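Local coordinates for protein metallo-beta-lactamase (PDB 3L6N) that hydrolyses the beta-lactam ring of penicillins, cephalosporins and carbapenems with two active-site zinc ions, conferring antibiotic resistance on its bacterial host, at residues G22-G26 with K27-A31; V176-W179 with P180-I183; V209-T212 with L213-N217. All blocks are in the same frame, centred on the assembly; numbering follows the deposited sequence.

Contact 1. Residues G22-G26 with K27-A31; sequences GVFGG and KEYSA
Tyr29 lays one edge of its ring along the backbone and side chain of Phe24, two residues past the end of a tight turn. Its CE2 comes to 3.3 Å from Phe24 O, which lies in the plane of the phenol, while CD2 meets the edge of the Phe24 ring at CD1, 4.1 Å away. Both aromatic groups leave the same face of the sheet. Each has CG anti to its carbonyl carbon (chi1 -66° in Tyr29), which leans the two rings together across the strands.

The peptide frame is a beta hairpin with a two-residue loop, a type I' turn from Phe24 to Lys27, with Gly25 and Gly26, both at positive phi, at its corners. Gly22 and Tyr29 form one hydrogen-bonded antiparallel pair, with Tyr29 N donating to Gly22 O at 2.8 Å. Phe24 and Lys27 form the other, though unequally: Phe24 N reaches Lys27 O at 2.9 Å, whereas Lys27 N approaches Phe24 O from above the carbonyl plane. Between them Val23 and Glu28, a non-hydrogen-bonded pair, project from the other face. A water donates to Phe24 O and also hydrogen-bonds Tyr29 OH at 2.7 Å, tying the phenol to the turn.

The hairpin joins strands 15-24 and 27-38 and probably corresponds to the flap beside the active site of subclass B1 enzymes. Trp49 meets the Phe24 ring, and Ser30 O bonds ND1 of the zinc ligand His200. With one carbonyl held by both an amide and a water, the chemistry is consistent with a tip held by strand pairing and, through one water, by the Tyr29 hydroxyl.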
ATOM      1  N   GLY A  22      10.747   9.653   3.491  1.00  6.98           N
ATOM      2  CA  GLY A  22      10.556  11.045   3.072  1.00  7.93           C
ATOM      3  C   GLY A  22      10.713  11.968   4.258  1.00  8.50           C
ATOM      4  O   GLY A  22      10.371  11.602   5.379  1.00  9.41           O
ATOM      5  N   VAL A  23      11.241  13.162   4.002  1.00  8.98           N
ATOM      6  CA  VAL A  23      11.385  14.192   5.037  1.00  9.64           C
ATOM      7  C   VAL A  23      10.215  15.160   4.967  1.00  9.83           C
ATOM      8  O   VAL A  23       9.941  15.741   3.920  1.00  9.45           O
ATOM      9  CB  VAL A  23      12.724  14.971   4.910  1.00  9.99           C
ATOM     10  CG1 VAL A  23      12.802  16.103   5.959  1.00 10.86           C
ATOM     11  CG2 VAL A  23      13.908  14.037   5.057  1.00 10.13           C
ATOM     12  N   PHE A  24       9.529  15.319   6.097  1.00 10.44           N
ATOM     13  CA  PHE A  24       8.388  16.218   6.202  1.00 11.79           C
ATOM     14  C   PHE A  24       8.485  16.916   7.538  1.00 12.68           C
ATOM     15  O   PHE A  24       8.689  16.271   8.566  1.00 13.37           O
ATOM     16  CB  PHE A  24       7.059  15.450   6.079  1.00 11.87           C
ATOM     17  CG  PHE A  24       6.916  14.713   4.775  1.00 11.30           C
ATOM     18  CD1 PHE A  24       7.255  13.364   4.690  1.00 12.57           C
ATOM     19  CD2 PHE A  24       6.485  15.370   3.628  1.00 12.12           C
ATOM     20  CE1 PHE A  24       7.164  12.679   3.476  1.00 11.35           C
ATOM     21  CE2 PHE A  24       6.387  14.690   2.404  1.00 11.15           C
ATOM     22  CZ  PHE A  24       6.728  13.349   2.338  1.00 11.66           C
ATOM     23  N   GLY A  25       8.368  18.241   7.522  1.00 13.58           N
ATOM     24  CA  GLY A  25       8.479  19.025   8.761  1.00 14.68           C
ATOM     25  C   GLY A  25       9.737  18.727   9.563  1.00 15.04           C
ATOM     26  O   GLY A  25       9.687  18.593  10.790  1.00 15.67           O
ATOM     27  N   GLY A  26      10.864  18.599   8.861  1.00 15.10           N
ATOM     28  CA  GLY A  26      12.179  18.462   9.487  1.00 15.54           C
ATOM     29  C   GLY A  26      12.517  17.095  10.051  1.00 15.63           C
ATOM     30  O   GLY A  26      13.571  16.922  10.665  1.00 16.38           O
ATOM     31  N   LYS A  27      11.629  16.126   9.827  1.00 15.24           N
ATOM     32  CA  LYS A  27      11.810  14.770  10.340  1.00 15.48           C
ATOM     33  C   LYS A  27      11.651  13.767   9.206  1.00 14.56           C
ATOM     34  O   LYS A  27      10.862  13.987   8.286  1.00 14.25           O
ATOM     35  CB  LYS A  27      10.781  14.480  11.423  1.00 15.90           C
ATOM     36  CG  LYS A  27      11.143  13.323  12.346  1.00 18.73           C
ATOM     37  CD  LYS A  27      10.006  13.017  13.314  1.00 22.67           C
ATOM     38  CE  LYS A  27      10.522  12.404  14.615  1.00 24.64           C
ATOM     39  NZ  LYS A  27      11.089  11.033  14.444  1.00 26.48           N
ATOM     40  N   GLU A  28      12.415  12.681   9.265  1.00 13.50           N
ATOM     41  CA  GLU A  28      12.272  11.620   8.270  1.00 13.16           C
ATOM     42  C   GLU A  28      11.233  10.591   8.717  1.00 12.51           C
ATOM     43  O   GLU A  28      11.227  10.155   9.871  1.00 13.40           O
ATOM     44  CB  GLU A  28      13.609  10.949   7.990  1.00 13.11           C
ATOM     45  CG  GLU A  28      13.572  10.041   6.769  1.00 14.41           C
ATOM     46  CD  GLU A  28      14.948   9.633   6.329  1.00 15.69           C
ATOM     47  OE1 GLU A  28      15.550   8.789   7.011  1.00 17.60           O
ATOM     48  OE2 GLU A  28      15.425  10.159   5.302  1.00 17.23           O
ATOM     49  N   TYR A  29      10.360  10.214   7.786  1.00 11.67           N
ATOM     50  CA  TYR A  29       9.301   9.240   8.038  1.00 10.72           C
ATOM     51  C   TYR A  29       9.439   8.074   7.064  1.00  9.84           C
ATOM     52  O   TYR A  29      10.031   8.220   6.000  1.00  9.96           O
ATOM     53  CB  TYR A  29       7.933   9.898   7.875  1.00 11.11           C
ATOM     54  CG  TYR A  29       7.656  10.966   8.911  1.00 13.44           C
ATOM     55  CD1 TYR A  29       7.144  10.628  10.167  1.00 16.50           C
ATOM     56  CD2 TYR A  29       7.927  12.309   8.642  1.00 14.73           C
ATOM     57  CE1 TYR A  29       6.896  11.602  11.127  1.00 18.95           C
ATOM     58  CE2 TYR A  29       7.679  13.292   9.596  1.00 17.33           C
ATOM     59  CZ  TYR A  29       7.163  12.931  10.832  1.00 18.73           C
ATOM     60  OH  TYR A  29       6.922  13.894  11.784  1.00 20.83           O
ATOM     61  N   SER A  30       8.881   6.933   7.453  0.60  9.72           N
ATOM     62  CA  SER A  30       8.933   5.728   6.648  0.60  9.51           C
ATOM     63  C   SER A  30       7.525   5.388   6.183  0.60  8.56           C
ATOM     64  O   SER A  30       6.534   5.685   6.865  0.60  8.56           O
ATOM     65  CB  SER A  30       9.504   4.581   7.484  0.60  9.88           C
ATOM     66  OG  SER A  30       9.970   3.529   6.672  0.60 12.42           O
ATOM     67  N   ALA A  31       7.440   4.784   5.005  1.00  7.48           N
ATOM     68  CA  ALA A  31       6.184   4.216   4.522  1.00  7.15           C
ATOM     69  C   ALA A  31       6.482   2.814   4.044  1.00  6.51           C
ATOM     70  O   ALA A  31       7.483   2.589   3.366  1.00  6.23           O
ATOM     71  CB  ALA A  31       5.615   5.046   3.368  1.00  7.77           C
TER
HETATM   72  O   HOH W   1       7.419  16.448  11.228  1.00 24.54           O

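Contact 2. Residues V176-W179 with P180-I183; sequences VEQW and PKTI
Trp179 and Ile183 lie side by side and point the same way, one helical turn apart, with indole CD1 3.7 Å from Ile183 CG1. Elsewhere in the contact the aliphatic part of Lys181 runs obliquely across the amide of Gln178, its CD 3.8 Å from Gln178 NE2. The same chain brings CE to 3.6 Å from Glu177 OE2. Its bend at the last torsion (chi4 -79°) leaves NZ 4.5 Å from that oxygen, beyond a salt bridge, so the attraction there is at most diffuse.

Around this shell the start of helix 179-189 sets the positions. Thr182 N donates to Gln178 O and Ile183 N to Trp179 O, both at 2.9 Å, winding the first turn. Pro180, which has no N-H to offer, suits this opening turn and sets its CD against Val176 O. Gln178 NE2 bonds the syn side of Glu177 OE1 at 2.7 Å, somewhat out of the carboxylate plane, while the amide's other end, Gln178 OE1, accepts from a water. That water also donates to Thr182 OG1 at 2.7 Å, bridging the loop to the helix.

Farther out, Thr182 OG1 is hydrogen-bonded to Glu137 O and Trp179 NE1 to Leu159 O. The indole also packs on His139, a ligand of one zinc, and stands about 4 Å from the side chain of Lys161, which probably binds the substrate. An indole whose rotation is fixed by a carbonyl at NE1 and by Ile183 alongside offers a steady apolar surface, and the chemistry is consistent with second-shell positioning of the zinc ligand.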
ATOM      1  N   VAL A 176     -12.878   9.283  11.595  1.00 15.23           N
ATOM      2  CA  VAL A 176     -12.491   8.673  12.875  1.00 16.61           C
ATOM      3  C   VAL A 176     -13.630   7.890  13.533  1.00 17.21           C
ATOM      4  O   VAL A 176     -13.379   6.910  14.230  1.00 17.59           O
ATOM      5  CB  VAL A 176     -11.804   9.658  13.879  1.00 17.24           C
ATOM      6  CG1 VAL A 176     -10.472  10.166  13.323  1.00 17.29           C
ATOM      7  CG2 VAL A 176     -12.722  10.808  14.251  1.00 17.38           C
ATOM      8  N   GLU A 177     -14.873   8.307  13.295  1.00 17.78           N
ATOM      9  CA  GLU A 177     -16.039   7.575  13.808  1.00 18.44           C
ATOM     10  C   GLU A 177     -16.165   6.177  13.182  1.00 17.69           C
ATOM     11  O   GLU A 177     -16.468   5.203  13.876  1.00 17.57           O
ATOM     12  CB  GLU A 177     -17.319   8.403  13.610  1.00 19.07           C
ATOM     13  CG  GLU A 177     -18.588   7.820  14.248  1.00 22.67           C
ATOM     14  CD  GLU A 177     -19.381   6.912  13.312  1.00 26.79           C
ATOM     15  OE1 GLU A 177     -19.160   6.960  12.080  1.00 29.00           O
ATOM     16  OE2 GLU A 177     -20.240   6.149  13.812  1.00 29.40           O
ATOM     17  N   GLN A 178     -15.913   6.075  11.877  1.00 16.86           N
ATOM     18  CA  GLN A 178     -16.008   4.794  11.168  1.00 16.34           C
ATOM     19  C   GLN A 178     -14.768   3.906  11.311  1.00 15.24           C
ATOM     20  O   GLN A 178     -14.856   2.687  11.195  1.00 15.45           O
ATOM     21  CB  GLN A 178     -16.288   5.016   9.680  1.00 16.48           C
ATOM     22  CG  GLN A 178     -17.725   5.389   9.365  1.00 19.41           C
ATOM     23  CD  GLN A 178     -18.716   4.347   9.835  1.00 21.52           C
ATOM     24  OE1 GLN A 178     -18.595   3.162   9.514  1.00 23.39           O
ATOM     25  NE2 GLN A 178     -19.709   4.785  10.599  1.00 23.51           N
ATOM     26  N   TRP A 179     -13.624   4.534  11.553  1.00 14.33           N
ATOM     27  CA  TRP A 179     -12.330   3.848  11.547  1.00 13.67           C
ATOM     28  C   TRP A 179     -12.288   2.575  12.432  1.00 13.94           C
ATOM     29  O   TRP A 179     -11.911   1.511  11.933  1.00 13.21           O
ATOM     30  CB  TRP A 179     -11.228   4.842  11.912  1.00 13.14           C
ATOM     31  CG  TRP A 179      -9.831   4.465  11.515  1.00 12.19           C
ATOM     32  CD1 TRP A 179      -9.349   3.213  11.237  1.00 12.15           C
ATOM     33  CD2 TRP A 179      -8.719   5.359  11.395  1.00 10.90           C
ATOM     34  NE1 TRP A 179      -8.006   3.279  10.942  1.00 10.27           N
ATOM     35  CE2 TRP A 179      -7.594   4.581  11.039  1.00 10.03           C
ATOM     36  CE3 TRP A 179      -8.560   6.743  11.556  1.00 10.31           C
ATOM     37  CZ2 TRP A 179      -6.331   5.144  10.829  1.00  9.58           C
ATOM     38  CZ3 TRP A 179      -7.299   7.301  11.355  1.00 11.00           C
ATOM     39  CH2 TRP A 179      -6.204   6.499  10.987  1.00  9.87           C
ATOM     40  N   PRO A 180     -12.704   2.664  13.722  1.00 14.65           N
ATOM     41  CA  PRO A 180     -12.645   1.443  14.544  1.00 15.04           C
ATOM     42  C   PRO A 180     -13.596   0.352  14.057  1.00 15.48           C
ATOM     43  O   PRO A 180     -13.291  -0.837  14.188  1.00 16.03           O
ATOM     44  CB  PRO A 180     -13.063   1.930  15.942  1.00 15.23           C
ATOM     45  CG  PRO A 180     -13.839   3.171  15.694  1.00 15.53           C
ATOM     46  CD  PRO A 180     -13.197   3.814  14.504  1.00 14.55           C
ATOM     47  N   LYS A 181     -14.736   0.755  13.488  1.00 15.86           N
ATOM     48  CA  LYS A 181     -15.690  -0.184  12.912  1.00 15.95           C
ATOM     49  C   LYS A 181     -15.065  -0.891  11.720  1.00 15.69           C
ATOM     50  O   LYS A 181     -15.194  -2.099  11.573  1.00 15.67           O
ATOM     51  CB  LYS A 181     -16.991   0.523  12.516  1.00 16.45           C
ATOM     52  CG  LYS A 181     -17.695   1.194  13.687  1.00 19.06           C
ATOM     53  CD  LYS A 181     -18.667   2.259  13.221  1.00 22.71           C
ATOM     54  CE  LYS A 181     -19.577   2.702  14.353  1.00 25.16           C
ATOM     55  NZ  LYS A 181     -20.675   1.720  14.565  1.00 28.04           N
ATOM     56  N   THR A 182     -14.360  -0.130  10.884  1.00 14.79           N
ATOM     57  CA  THR A 182     -13.654  -0.709   9.748  1.00 14.32           C
ATOM     58  C   THR A 182     -12.557  -1.667  10.219  1.00 14.12           C
ATOM     59  O   THR A 182     -12.413  -2.748   9.665  1.00 13.92           O
ATOM     60  CB  THR A 182     -13.078   0.387   8.844  1.00 14.10           C
ATOM     61  OG1 THR A 182     -14.158   1.205   8.373  1.00 13.98           O
ATOM     62  CG2 THR A 182     -12.365  -0.226   7.633  1.00 13.95           C
ATOM     63  N   ILE A 183     -11.802  -1.265  11.240  1.00 14.50           N
ATOM     64  CA  ILE A 183     -10.752  -2.122  11.817  1.00 15.45           C
ATOM     65  C   ILE A 183     -11.320  -3.411  12.420  1.00 16.49           C
ATOM     66  O   ILE A 183     -10.734  -4.487  12.267  1.00 16.74           O
ATOM     67  CB  ILE A 183      -9.880  -1.354  12.858  1.00 15.74           C
ATOM     68  CG1 ILE A 183      -8.929  -0.390  12.142  1.00 15.99           C
ATOM     69  CG2 ILE A 183      -9.080  -2.324  13.762  1.00 15.63           C
ATOM     70  CD1 ILE A 183      -7.804  -1.078  11.365  1.00 16.81           C
TER
HETATM   71  O   HOH W   2     -16.832   0.767   8.608  1.00 22.38           O

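Contact 3. Residues V209-T212 with L213-N217; sequences VEHT and LELLN. With SO4 (sulfate ion), chain E.
Leu215 sets CG over one face of the His211 imidazole, 4.1 Å from the ring centroid and 27° off its normal, a CH-pi contact made one turn along the helix. His211 has CG anti to its backbone N (chi1 -163°), which swings the ring forward toward the leucine, and Ser162 O holds its ND1. Packing is close beside it too: Thr212 CG2 and Leu216 CD1, on side chains that lie side by side, are 4.0 Å apart. Thr212 OG1, buried, is hydrogen-bonded both to His208 O and to the backbone N of Lys161.

These residues belong to helix 208-217, the C-terminal helix of the metallo-beta-lactamase alpha-beta/beta-alpha sandwich. Its successive amides bond in the regular i to i+4 pattern, as from Leu215 N to His211 O at 2.9 Å. Val209 N donates to two oxygens of a sulfate ion, O4 at 3.0 Å and O1 at 3.2 Å, and His208 N joins in; the anion, probably from the crystallisation liquor, sits at the helix start, where the exposed amide N-H groups would probably favour an anion.

The solvent side is looser. Glu214 extends outward, its OE2 no nearer than 4.2 Å to His211 CD2, while Glu210 curls back so that OE2 reaches Lys187 NZ in a salt bridge.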
ATOM      1  N   VAL A 209      -3.201  -4.160  14.609  1.00 13.09           N
ATOM      2  CA  VAL A 209      -4.654  -3.974  14.664  1.00 13.92           C
ATOM      3  C   VAL A 209      -5.105  -3.513  16.064  1.00 14.34           C
ATOM      4  O   VAL A 209      -5.845  -2.535  16.197  1.00 14.26           O
ATOM      5  CB  VAL A 209      -5.393  -5.263  14.234  1.00 14.01           C
ATOM      6  CG1 VAL A 209      -6.890  -5.181  14.529  1.00 13.93           C
ATOM      7  CG2 VAL A 209      -5.150  -5.552  12.767  1.00 14.77           C
ATOM      8  N   GLU A 210      -4.637  -4.204  17.104  1.00 15.05           N
ATOM      9  CA  GLU A 210      -5.026  -3.860  18.469  1.00 15.61           C
ATOM     10  C   GLU A 210      -4.510  -2.489  18.862  1.00 15.13           C
ATOM     11  O   GLU A 210      -5.198  -1.733  19.562  1.00 15.94           O
ATOM     12  CB  GLU A 210      -4.549  -4.922  19.469  1.00 15.64           C
ATOM     13  CG  GLU A 210      -5.393  -6.189  19.477  1.00 18.94           C
ATOM     14  CD  GLU A 210      -6.880  -5.918  19.690  1.00 21.64           C
ATOM     15  OE1 GLU A 210      -7.246  -5.167  20.632  1.00 25.00           O
ATOM     16  OE2 GLU A 210      -7.686  -6.459  18.908  1.00 23.55           O
ATOM     17  N   HIS A 211      -3.309  -2.148  18.403  1.00 14.78           N
ATOM     18  CA  HIS A 211      -2.757  -0.848  18.705  1.00 14.46           C
ATOM     19  C   HIS A 211      -3.483   0.284  17.974  1.00 14.39           C
ATOM     20  O   HIS A 211      -3.566   1.401  18.486  1.00 14.10           O
ATOM     21  CB  HIS A 211      -1.257  -0.777  18.446  1.00 14.50           C
ATOM     22  CG  HIS A 211      -0.611   0.391  19.114  1.00 15.36           C
ATOM     23  ND1 HIS A 211       0.015   1.402  18.421  1.00 17.39           N
ATOM     24  CD2 HIS A 211      -0.545   0.734  20.423  1.00 15.91           C
ATOM     25  CE1 HIS A 211       0.462   2.305  19.274  1.00 17.47           C
ATOM     26  NE2 HIS A 211       0.139   1.921  20.495  1.00 18.07           N
ATOM     27  N   THR A 212      -3.981  -0.010  16.771  1.00 14.41           N
ATOM     28  CA  THR A 212      -4.799   0.951  16.022  1.00 14.32           C
ATOM     29  C   THR A 212      -6.049   1.325  16.819  1.00 14.71           C
ATOM     30  O   THR A 212      -6.362   2.508  16.966  1.00 14.60           O
ATOM     31  CB  THR A 212      -5.164   0.436  14.611  1.00 14.67           C
ATOM     32  OG1 THR A 212      -3.959   0.143  13.899  1.00 14.70           O
ATOM     33  CG2 THR A 212      -5.951   1.491  13.824  1.00 14.68           C
ATOM     34  N   LEU A 213      -6.740   0.312  17.329  1.00 15.08           N
ATOM     35  CA  LEU A 213      -7.917   0.527  18.181  1.00 16.06           C
ATOM     36  C   LEU A 213      -7.582   1.341  19.431  1.00 16.42           C
ATOM     37  O   LEU A 213      -8.340   2.231  19.826  1.00 16.24           O
ATOM     38  CB  LEU A 213      -8.555  -0.808  18.554  1.00 16.05           C
ATOM     39  CG  LEU A 213      -9.200  -1.580  17.406  1.00 16.90           C
ATOM     40  CD1 LEU A 213      -9.590  -2.984  17.822  1.00 18.39           C
ATOM     41  CD2 LEU A 213     -10.406  -0.825  16.848  1.00 17.80           C
ATOM     42  N   GLU A 214      -6.437   1.048  20.040  1.00 16.88           N
ATOM     43  CA  GLU A 214      -5.983   1.816  21.191  1.00 17.55           C
ATOM     44  C   GLU A 214      -5.758   3.298  20.879  1.00 17.58           C
ATOM     45  O   GLU A 214      -6.208   4.176  21.628  1.00 17.78           O
ATOM     46  CB  GLU A 214      -4.726   1.192  21.798  1.00 17.44           C
ATOM     47  CG  GLU A 214      -4.306   1.875  23.070  1.00 19.10           C
ATOM     48  CD  GLU A 214      -3.162   1.173  23.770  1.00 18.99           C
ATOM     49  OE1 GLU A 214      -2.363   1.880  24.400  1.00 20.87           O
ATOM     50  OE2 GLU A 214      -3.068  -0.069  23.697  1.00 19.92           O
ATOM     51  N   LEU A 215      -5.077   3.584  19.769  1.00 17.30           N
ATOM     52  CA  LEU A 215      -4.808   4.969  19.376  1.00 17.15           C
ATOM     53  C   LEU A 215      -6.097   5.729  19.056  1.00 17.41           C
ATOM     54  O   LEU A 215      -6.196   6.930  19.310  1.00 17.47           O
ATOM     55  CB  LEU A 215      -3.847   5.020  18.183  1.00 16.83           C
ATOM     56  CG  LEU A 215      -2.391   4.616  18.446  1.00 15.95           C
ATOM     57  CD1 LEU A 215      -1.628   4.499  17.125  1.00 15.74           C
ATOM     58  CD2 LEU A 215      -1.678   5.583  19.393  1.00 16.06           C
ATOM     59  N   LEU A 216      -7.073   5.013  18.511  1.00 17.70           N
ATOM     60  CA  LEU A 216      -8.374   5.587  18.190  1.00 18.78           C
ATOM     61  C   LEU A 216      -9.138   5.951  19.461  1.00 20.04           C
ATOM     62  O   LEU A 216      -9.824   6.972  19.505  1.00 19.82           O
ATOM     63  CB  LEU A 216      -9.191   4.626  17.323  1.00 18.42           C
ATOM     64  CG  LEU A 216      -8.761   4.545  15.849  1.00 17.63           C
ATOM     65  CD1 LEU A 216      -9.311   3.297  15.179  1.00 16.57           C
ATOM     66  CD2 LEU A 216      -9.202   5.792  15.104  1.00 17.76           C
ATOM     67  N   ASN A 217      -9.005   5.113  20.491  1.00 21.15           N
ATOM     68  CA  ASN A 217      -9.634   5.380  21.790  1.00 22.83           C
ATOM     69  C   ASN A 217      -8.988   6.533  22.541  1.00 23.77           C
ATOM     70  O   ASN A 217      -9.664   7.256  23.270  1.00 24.31           O
ATOM     71  CB  ASN A 217      -9.617   4.130  22.670  1.00 22.66           C
ATOM     72  CG  ASN A 217     -10.667   3.124  22.276  1.00 23.36           C
ATOM     73  OD1 ASN A 217     -10.413   1.921  22.278  1.00 25.66           O
ATOM     74  ND2 ASN A 217     -11.858   3.605  21.942  1.00 24.10           N
TER
HETATM   75  S   SO4 E 402      -1.549  -7.264  13.538  1.00 53.36           S
HETATM   76  O1  SO4 E 402      -2.070  -6.367  12.513  1.00 54.45           O
HETATM   77  O2  SO4 E 402      -1.823  -8.654  13.180  1.00 53.62           O
HETATM   78  O3  SO4 E 402      -0.111  -7.070  13.638  1.00 52.94           O
HETATM   79  O4  SO4 E 402      -2.209  -6.942  14.798  1.00 53.55           O

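Contact 1 stands apart, its nearest atoms about 13 Å from those of either other contact; it is a surface hairpin at the edge of the zinc site, governed by strand pairing and a bridging water. Contacts 2 and 3 are neighbours, one partly buried and the other largely superficial, with centres about 10 Å apart. Each describes local helical geometry, yet their apolar faces meet: Ile183 CG2 touches Leu213 CD2 at 3.7 Å, and Leu216 CD2 lies as close to Trp179 CE3. Helices 179-189 and 208-217 thus pack together, their polar groups turned differently: contact 2 bonds inward to loops near the metals, whereas contact 3 also meets a sulfate at its helix start.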